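Local coordinates for flagellar basal body rod modification protein (Helicobacter pylori 26695, PDB 4ZZF), which is probably required for flagellar hook formation, perhaps as a scaffolding protein, and is represented here by a truncated form that includes its Ig-like domain, at residues Phe27-Asp32 and Thr106-Glu112; Phe31-Asp36 and Ala92-Leu96. All coordinates share one frame; numbering follows the deposited sequence.

Contact 1: residues Phe27-Asp32 and Thr106-Glu112; sequences FSLFFD and TRIGRGE
Phe27 meets Ile108 where two sheets of the Ig-like beta sandwich face each other, strand 25-31 of one lying against the end of strand 104-107 of the other. CD1 of Ile108 lies 3.8 Å from CB of Phe27, and the two side chains cross at about a right angle, an apolar pair suited to the sandwich interior. A water donates to Ser28 O and accepts from Gly109 N. Leu29 sends its CD2 branch against the backbone of Arg107 and Ile108. With CG anti to the backbone N (chi1 -180°), the ring of Phe30 is carried over Gly111 and Glu112 N and lies flat against the turn: Gly111 CA makes a CH-pi contact 3.9 Å from its centroid, and the lack of a side chain at Gly111 permits this closeness. Phe30 O accepts from Thr106 OG1 over 2.6 Å. Phe31 offers a ring face to the methyl CG2 of Thr106. Last comes Asp32, gripped end-on by Arg110, whose guanidinium also has Glu11 at NE. The bridge runs from Arg110 NH2 to Asp32 OD2 at 2.9 Å and from Arg110 NH1 to the syn lone pair of Asp32 OD1 at 3.0 Å, and Arg110 NH1 also donates to Thr106 OG1, 2.9 Å away.

Contact 2: residues Phe31-Asp36 and Ala92-Leu96; sequences FDEKID and AEYNL
Tyr94 lays a ring face against the edge of Phe31, and this T-shaped pair, with centroids 4.8 Å apart and planes at 81°, forms the apolar half of the contact. CD2 of Phe31 stands over the centre of the tyrosine ring, while Ile35 CG1 touches Tyr94 CD2 and Ile35 CD1 sits over a face of the Phe31 ring. With chi1 at 69°, CG of Tyr94 lies between its backbone N and carbonyl carbon, and the ring reaches across to the loop. A tyrosine suits this place because its ring can be buried while its hydroxyl meets the polar groups of the loop: OH accepts a weak hydrogen bond from Asp32 N and donates to a water that in turn donates to Asp32 OD1, of a carboxylate whose main partner is Arg110.

Asn95 supplies the polar half, its amide using both ends on the loop backbone. Asn95 ND2 donates almost straight to Lys34 O, at 2.9 Å and 174°, and Asn95 OD1 accepts from Asp36 N at 2.7 Å. Together the two bonds fix which way round the amide is turned. A weak, longer bond of 3.3 Å joins Asn95 ND2 to Glu33 OE1, and a second water links Asn95 N to Asp36 O. An asparagine clasping main-chain groups in this way ties the loop after strand 25-31 to the end of strand 86-94, closing one end of the Ig-like beta sandwich.

In the fold
Phe31 and Asp32 belong to both contacts, which join them to neighbouring strands of one sheet, 104-107 in contact 1 and 86-94 in contact 2; Thr106 O and Ala92 N, 2.9 Å apart, probably hydrogen-bond the two strands. Contact 1 is buried near the centre of the chain and is mostly apolar, with the salt bridge at its partly exposed Asp32 end, and the turn from 108 to 112 carries it to Glu11 and Ile9, beyond the sandwich interior. The centre of contact 2 lies about 12 Å from the centre of the chain; at this partly buried edge, the polar bonds fall mainly on loop backbone and water.

Contact 1: residues Phe27-Asp32 and Thr106-Glu112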
ATOM      1  N   PHE A  27      12.020 -22.400  17.249  1.00 47.81           N
ATOM      2  CA  PHE A  27      12.107 -20.984  16.901  1.00 44.86           C
ATOM      3  C   PHE A  27      12.286 -20.817  15.394  1.00 44.12           C
ATOM      4  O   PHE A  27      12.654 -21.752  14.681  1.00 45.74           O
ATOM      5  CB  PHE A  27      13.253 -20.299  17.659  1.00 42.58           C
ATOM      6  CG  PHE A  27      14.621 -20.720  17.197  1.00 45.37           C
ATOM      7  CD1 PHE A  27      15.247 -21.822  17.757  1.00 47.34           C
ATOM      8  CD2 PHE A  27      15.278 -20.022  16.193  1.00 39.79           C
ATOM      9  CE1 PHE A  27      16.502 -22.213  17.325  1.00 47.36           C
ATOM     10  CE2 PHE A  27      16.532 -20.411  15.763  1.00 40.94           C
ATOM     11  CZ  PHE A  27      17.145 -21.499  16.322  1.00 39.14           C
ATOM     12  N   SER A  28      12.032 -19.608  14.919  1.00 45.00           N
ATOM     13  CA  SER A  28      12.049 -19.318  13.497  1.00 43.67           C
ATOM     14  C   SER A  28      12.955 -18.109  13.181  1.00 41.10           C
ATOM     15  O   SER A  28      13.037 -17.143  13.956  1.00 37.48           O
ATOM     16  CB  SER A  28      10.610 -19.095  13.023  1.00 44.27           C
ATOM     17  OG  SER A  28      10.542 -18.198  11.938  1.00 49.18           O
ATOM     18  N   LEU A  29      13.676 -18.204  12.064  1.00 36.99           N
ATOM     19  CA  LEU A  29      14.536 -17.130  11.582  1.00 37.39           C
ATOM     20  C   LEU A  29      14.177 -16.777  10.147  1.00 39.55           C
ATOM     21  O   LEU A  29      13.893 -17.661   9.329  1.00 40.10           O
ATOM     22  CB  LEU A  29      16.012 -17.529  11.653  1.00 35.12           C
ATOM     23  CG  LEU A  29      16.604 -17.629  13.049  1.00 41.55           C
ATOM     24  CD1 LEU A  29      18.067 -18.075  12.961  1.00 36.05           C
ATOM     25  CD2 LEU A  29      16.498 -16.300  13.725  1.00 35.55           C
ATOM     26  N   PHE A  30      14.211 -15.491   9.824  1.00 36.38           N
ATOM     27  CA  PHE A  30      13.877 -15.073   8.474  1.00 34.89           C
ATOM     28  C   PHE A  30      15.134 -14.757   7.674  1.00 36.08           C
ATOM     29  O   PHE A  30      15.931 -13.902   8.082  1.00 36.03           O
ATOM     30  CB  PHE A  30      12.946 -13.863   8.511  1.00 35.85           C
ATOM     31  CG  PHE A  30      12.544 -13.360   7.155  1.00 37.92           C
ATOM     32  CD1 PHE A  30      11.450 -13.895   6.504  1.00 36.13           C
ATOM     33  CD2 PHE A  30      13.266 -12.342   6.530  1.00 37.70           C
ATOM     34  CE1 PHE A  30      11.077 -13.419   5.251  1.00 39.09           C
ATOM     35  CE2 PHE A  30      12.899 -11.872   5.288  1.00 37.51           C
ATOM     36  CZ  PHE A  30      11.798 -12.412   4.648  1.00 34.18           C
ATOM     37  N   PHE A  31      15.303 -15.440   6.537  1.00 32.72           N
ATOM     38  CA  PHE A  31      16.437 -15.176   5.655  1.00 37.23           C
ATOM     39  C   PHE A  31      15.997 -14.403   4.409  1.00 39.17           C
ATOM     40  O   PHE A  31      15.236 -14.902   3.581  1.00 37.78           O
ATOM     41  CB  PHE A  31      17.145 -16.492   5.296  1.00 33.61           C
ATOM     42  CG  PHE A  31      17.767 -17.164   6.492  1.00 37.65           C
ATOM     43  CD1 PHE A  31      17.002 -17.986   7.321  1.00 34.58           C
ATOM     44  CD2 PHE A  31      19.093 -16.920   6.828  1.00 31.68           C
ATOM     45  CE1 PHE A  31      17.556 -18.586   8.443  1.00 35.32           C
ATOM     46  CE2 PHE A  31      19.660 -17.513   7.947  1.00 36.79           C
ATOM     47  CZ  PHE A  31      18.886 -18.350   8.766  1.00 36.71           C
ATOM     48  N   ASP A  32      16.484 -13.169   4.310  1.00 34.21           N
ATOM     49  CA  ASP A  32      16.129 -12.244   3.235  1.00 42.07           C
ATOM     50  C   ASP A  32      16.580 -12.708   1.851  1.00 44.23           C
ATOM     51  O   ASP A  32      15.997 -12.323   0.842  1.00 46.57           O
ATOM     52  CB  ASP A  32      16.732 -10.874   3.545  1.00 34.37           C
ATOM     53  CG  ASP A  32      16.389 -10.409   4.954  1.00 39.44           C
ATOM     54  OD1 ASP A  32      16.962 -10.955   5.927  1.00 36.50           O
ATOM     55  OD2 ASP A  32      15.523  -9.525   5.091  1.00 34.28           O
ATOM     56  N   THR A 106      20.617 -11.941  10.469  1.00 39.23           N
ATOM     57  CA  THR A 106      19.218 -11.984  10.850  1.00 36.41           C
ATOM     58  C   THR A 106      19.114 -12.437  12.302  1.00 38.15           C
ATOM     59  O   THR A 106      20.126 -12.692  12.954  1.00 34.51           O
ATOM     60  CB  THR A 106      18.398 -12.908   9.921  1.00 32.21           C
ATOM     61  OG1 THR A 106      16.999 -12.710  10.171  1.00 34.75           O
ATOM     62  CG2 THR A 106      18.767 -14.364  10.135  1.00 30.96           C
ATOM     63  N   ARG A 107      17.893 -12.501  12.816  1.00 36.05           N
ATOM     64  CA  ARG A 107      17.682 -12.721  14.240  1.00 37.98           C
ATOM     65  C   ARG A 107      16.217 -12.999  14.434  1.00 40.70           C
ATOM     66  O   ARG A 107      15.399 -12.676  13.562  1.00 33.45           O
ATOM     67  CB  ARG A 107      18.089 -11.496  15.070  1.00 37.00           C
ATOM     68  CG  ARG A 107      17.293 -10.245  14.684  1.00 41.00           C
ATOM     69  CD  ARG A 107      17.278  -9.206  15.789  1.00 39.73           C
ATOM     70  NE  ARG A 107      16.619  -7.960  15.394  1.00 38.85           N
ATOM     71  CZ  ARG A 107      15.419  -7.568  15.821  1.00 38.99           C
ATOM     72  NH1 ARG A 107      14.720  -8.331  16.653  1.00 37.64           N
ATOM     73  NH2 ARG A 107      14.912  -6.411  15.410  1.00 35.08           N
ATOM     74  N   ILE A 108      15.892 -13.601  15.568  1.00 38.82           N
ATOM     75  CA  ILE A 108      14.510 -13.746  15.987  1.00 41.91           C
ATOM     76  C   ILE A 108      13.819 -12.381  16.085  1.00 38.86           C
ATOM     77  O   ILE A 108      14.408 -11.413  16.568  1.00 38.75           O
ATOM     78  CB  ILE A 108      14.438 -14.464  17.346  1.00 46.10           C
ATOM     79  CG1 ILE A 108      14.650 -15.960  17.149  1.00 45.61           C
ATOM     80  CG2 ILE A 108      13.095 -14.231  18.038  1.00 49.92           C
ATOM     81  CD1 ILE A 108      14.301 -16.761  18.387  1.00 53.95           C
ATOM     82  N   GLY A 109      12.570 -12.291  15.638  1.00 38.89           N
ATOM     83  CA  GLY A 109      11.805 -11.065  15.840  1.00 36.65           C
ATOM     84  C   GLY A 109      11.924 -10.042  14.720  1.00 36.81           C
ATOM     85  O   GLY A 109      11.684  -8.853  14.923  1.00 34.12           O
ATOM     86  N   ARG A 110      12.304 -10.502  13.529  1.00 33.25           N
ATOM     87  CA  ARG A 110      12.258  -9.663  12.340  1.00 33.84           C
ATOM     88  C   ARG A 110      11.885 -10.528  11.150  1.00 32.56           C
ATOM     89  O   ARG A 110      12.106 -11.731  11.157  1.00 34.07           O
ATOM     90  CB  ARG A 110      13.603  -8.963  12.094  1.00 32.29           C
ATOM     91  CG  ARG A 110      14.758  -9.930  11.752  1.00 32.55           C
ATOM     92  CD  ARG A 110      16.002  -9.182  11.262  1.00 31.37           C
ATOM     93  NE  ARG A 110      15.776  -8.483   9.999  1.00 33.18           N
ATOM     94  CZ  ARG A 110      15.883  -9.059   8.803  1.00 33.76           C
ATOM     95  NH1 ARG A 110      16.201 -10.344   8.711  1.00 33.54           N
ATOM     96  NH2 ARG A 110      15.654  -8.367   7.698  1.00 30.77           N
ATOM     97  N   GLY A 111      11.321  -9.917  10.123  1.00 35.52           N
ATOM     98  CA  GLY A 111      11.003 -10.658   8.922  1.00 33.56           C
ATOM     99  C   GLY A 111       9.786 -10.103   8.232  1.00 35.84           C
ATOM    100  O   GLY A 111       9.189  -9.106   8.672  1.00 33.82           O
ATOM    101  N   GLU A 112       9.413 -10.757   7.141  1.00 35.43           N
ATOM    102  CA  GLU A 112       8.267 -10.309   6.385  1.00 37.93           C
ATOM    103  C   GLU A 112       6.997 -10.432   7.204  1.00 37.71           C
ATOM    104  O   GLU A 112       6.778 -11.432   7.886  1.00 37.36           O
ATOM    105  CB  GLU A 112       8.131 -11.095   5.093  1.00 38.19           C
ATOM    106  CG  GLU A 112       7.042 -10.539   4.193  1.00 43.71           C
ATOM    107  CD  GLU A 112       6.990 -11.224   2.834  1.00 53.12           C
ATOM    108  OE1 GLU A 112       7.234 -12.451   2.767  1.00 57.90           O
ATOM    109  OE2 GLU A 112       6.703 -10.523   1.841  1.00 55.71           O
TER
HETATM  110  O   HOH W   1      11.628 -14.595  13.700  1.00 39.30           O
HETATM  111  O   HOH W   2      13.643 -13.882  11.814  1.00 34.46           O

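Contact 2: residues Phe31-Asp36 and Ala92-Leu96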
ATOM      1  N   PHE A  31      15.303 -15.440   6.537  1.00 32.72           N
ATOM      2  CA  PHE A  31      16.437 -15.176   5.655  1.00 37.23           C
ATOM      3  C   PHE A  31      15.997 -14.403   4.409  1.00 39.17           C
ATOM      4  O   PHE A  31      15.236 -14.902   3.581  1.00 37.78           O
ATOM      5  CB  PHE A  31      17.145 -16.492   5.296  1.00 33.61           C
ATOM      6  CG  PHE A  31      17.767 -17.164   6.492  1.00 37.65           C
ATOM      7  CD1 PHE A  31      17.002 -17.986   7.321  1.00 34.58           C
ATOM      8  CD2 PHE A  31      19.093 -16.920   6.828  1.00 31.68           C
ATOM      9  CE1 PHE A  31      17.556 -18.586   8.443  1.00 35.32           C
ATOM     10  CE2 PHE A  31      19.660 -17.513   7.947  1.00 36.79           C
ATOM     11  CZ  PHE A  31      18.886 -18.350   8.766  1.00 36.71           C
ATOM     12  N   ASP A  32      16.484 -13.169   4.310  1.00 34.21           N
ATOM     13  CA  ASP A  32      16.129 -12.244   3.235  1.00 42.07           C
ATOM     14  C   ASP A  32      16.580 -12.708   1.851  1.00 44.23           C
ATOM     15  O   ASP A  32      15.997 -12.323   0.842  1.00 46.57           O
ATOM     16  CB  ASP A  32      16.732 -10.874   3.545  1.00 34.37           C
ATOM     17  CG  ASP A  32      16.389 -10.409   4.954  1.00 39.44           C
ATOM     18  OD1 ASP A  32      16.962 -10.955   5.927  1.00 36.50           O
ATOM     19  OD2 ASP A  32      15.523  -9.525   5.091  1.00 34.28           O
ATOM     20  N   GLU A  33      17.628 -13.526   1.837  1.00 40.22           N
ATOM     21  CA  GLU A  33      18.211 -14.104   0.629  1.00 43.98           C
ATOM     22  C   GLU A  33      18.350 -15.592   0.838  1.00 43.81           C
ATOM     23  O   GLU A  33      18.512 -16.025   1.986  1.00 39.53           O
ATOM     24  CB  GLU A  33      19.606 -13.538   0.341  1.00 40.03           C
ATOM     25  CG  GLU A  33      19.680 -12.145  -0.175  1.00 48.93           C
ATOM     26  CD  GLU A  33      21.116 -11.765  -0.474  1.00 52.51           C
ATOM     27  OE1 GLU A  33      21.982 -12.683  -0.480  1.00 50.27           O
ATOM     28  OE2 GLU A  33      21.387 -10.560  -0.684  1.00 56.16           O
ATOM     29  N   LYS A  34      18.340 -16.360  -0.250  1.00 37.88           N
ATOM     30  CA  LYS A  34      18.681 -17.771  -0.182  1.00 39.56           C
ATOM     31  C   LYS A  34      20.035 -17.976   0.478  1.00 39.17           C
ATOM     32  O   LYS A  34      21.007 -17.323   0.123  1.00 41.18           O
ATOM     33  CB  LYS A  34      18.721 -18.399  -1.580  1.00 44.15           C
ATOM     34  CG  LYS A  34      17.369 -18.656  -2.184  1.00 48.65           C
ATOM     35  CD  LYS A  34      17.481 -19.499  -3.441  1.00 45.97           C
ATOM     36  CE  LYS A  34      16.092 -19.820  -3.985  1.00 56.50           C
ATOM     37  NZ  LYS A  34      16.116 -20.815  -5.104  1.00 67.40           N
ATOM     38  N   ILE A  35      20.109 -18.886   1.433  1.00 36.67           N
ATOM     39  CA  ILE A  35      21.399 -19.203   2.041  1.00 40.87           C
ATOM     40  C   ILE A  35      22.333 -19.840   1.009  1.00 42.11           C
ATOM     41  O   ILE A  35      21.947 -20.780   0.315  1.00 40.08           O
ATOM     42  CB  ILE A  35      21.234 -20.154   3.234  1.00 37.58           C
ATOM     43  CG1 ILE A  35      20.378 -19.493   4.313  1.00 36.77           C
ATOM     44  CG2 ILE A  35      22.570 -20.550   3.783  1.00 36.63           C
ATOM     45  CD1 ILE A  35      19.904 -20.454   5.346  1.00 35.44           C
ATOM     46  N   ASP A  36      23.550 -19.324   0.894  1.00 36.93           N
ATOM     47  CA  ASP A  36      24.550 -19.967   0.061  1.00 35.56           C
ATOM     48  C   ASP A  36      25.691 -20.425   0.959  1.00 36.71           C
ATOM     49  O   ASP A  36      26.432 -19.599   1.456  1.00 37.82           O
ATOM     50  CB  ASP A  36      25.055 -19.014  -1.018  1.00 37.40           C
ATOM     51  CG  ASP A  36      26.079 -19.670  -1.961  1.00 42.89           C
ATOM     52  OD1 ASP A  36      26.603 -20.777  -1.656  1.00 37.87           O
ATOM     53  OD2 ASP A  36      26.374 -19.060  -3.019  1.00 40.72           O
ATOM     54  N   ALA A  92      21.799 -15.000  13.594  1.00 38.03           N
ATOM     55  CA  ALA A  92      22.429 -15.824  12.577  1.00 39.50           C
ATOM     56  C   ALA A  92      23.267 -14.970  11.634  1.00 38.07           C
ATOM     57  O   ALA A  92      23.022 -13.779  11.461  1.00 36.88           O
ATOM     58  CB  ALA A  92      21.385 -16.614  11.788  1.00 33.40           C
ATOM     59  N   GLU A  93      24.252 -15.607  11.024  1.00 38.11           N
ATOM     60  CA  GLU A  93      25.081 -14.976  10.014  1.00 40.63           C
ATOM     61  C   GLU A  93      25.119 -15.899   8.825  1.00 39.61           C
ATOM     62  O   GLU A  93      25.217 -17.109   9.002  1.00 37.80           O
ATOM     63  CB  GLU A  93      26.486 -14.718  10.543  1.00 39.26           C
ATOM     64  CG  GLU A  93      26.553 -13.584  11.540  1.00 49.85           C
ATOM     65  CD  GLU A  93      27.964 -13.092  11.728  1.00 56.61           C
ATOM     66  OE1 GLU A  93      28.852 -13.953  11.934  1.00 64.28           O
ATOM     67  OE2 GLU A  93      28.190 -11.861  11.625  1.00 59.46           O
ATOM     68  N   TYR A  94      25.060 -15.338   7.620  1.00 37.74           N
ATOM     69  CA  TYR A  94      25.077 -16.161   6.417  1.00 37.10           C
ATOM     70  C   TYR A  94      25.458 -15.311   5.205  1.00 37.60           C
ATOM     71  O   TYR A  94      25.361 -14.078   5.252  1.00 35.38           O
ATOM     72  CB  TYR A  94      23.717 -16.834   6.206  1.00 36.47           C
ATOM     73  CG  TYR A  94      22.624 -15.853   5.839  1.00 37.55           C
ATOM     74  CD1 TYR A  94      22.153 -14.925   6.764  1.00 36.92           C
ATOM     75  CD2 TYR A  94      22.074 -15.840   4.566  1.00 36.43           C
ATOM     76  CE1 TYR A  94      21.160 -14.014   6.430  1.00 36.00           C
ATOM     77  CE2 TYR A  94      21.072 -14.936   4.226  1.00 33.74           C
ATOM     78  CZ  TYR A  94      20.627 -14.025   5.156  1.00 36.27           C
ATOM     79  OH  TYR A  94      19.646 -13.114   4.817  1.00 34.07           O
ATOM     80  N   ASN A  95      25.938 -15.982   4.156  1.00 37.17           N
ATOM     81  CA  ASN A  95      26.312 -15.348   2.890  1.00 37.07           C
ATOM     82  C   ASN A  95      27.374 -14.279   3.039  1.00 34.31           C
ATOM     83  O   ASN A  95      27.106 -13.108   2.843  1.00 36.61           O
ATOM     84  CB  ASN A  95      25.072 -14.762   2.211  1.00 34.14           C
ATOM     85  CG  ASN A  95      24.113 -15.837   1.747  1.00 34.15           C
ATOM     86  OD1 ASN A  95      24.316 -17.010   2.049  1.00 36.18           O
ATOM     87  ND2 ASN A  95      23.075 -15.452   1.015  1.00 35.26           N
ATOM     88  N   LEU A  96      28.579 -14.700   3.396  1.00 38.28           N
ATOM     89  CA  LEU A  96      29.720 -13.801   3.517  1.00 41.15           C
ATOM     90  C   LEU A  96      29.965 -13.095   2.192  1.00 43.92           C
ATOM     91  O   LEU A  96      29.995 -13.738   1.139  1.00 41.15           O
ATOM     92  CB  LEU A  96      30.963 -14.584   3.939  1.00 39.30           C
ATOM     93  CG  LEU A  96      32.320 -13.899   3.832  1.00 44.05           C
ATOM     94  CD1 LEU A  96      32.418 -12.800   4.872  1.00 46.73           C
ATOM     95  CD2 LEU A  96      33.449 -14.913   4.016  1.00 41.15           C
TER
HETATM   96  O   HOH W   3      19.532 -10.814   6.238  1.00 40.62           O
HETATM   97  O   HOH W   4      26.766 -18.542   3.947  1.00 36.73           O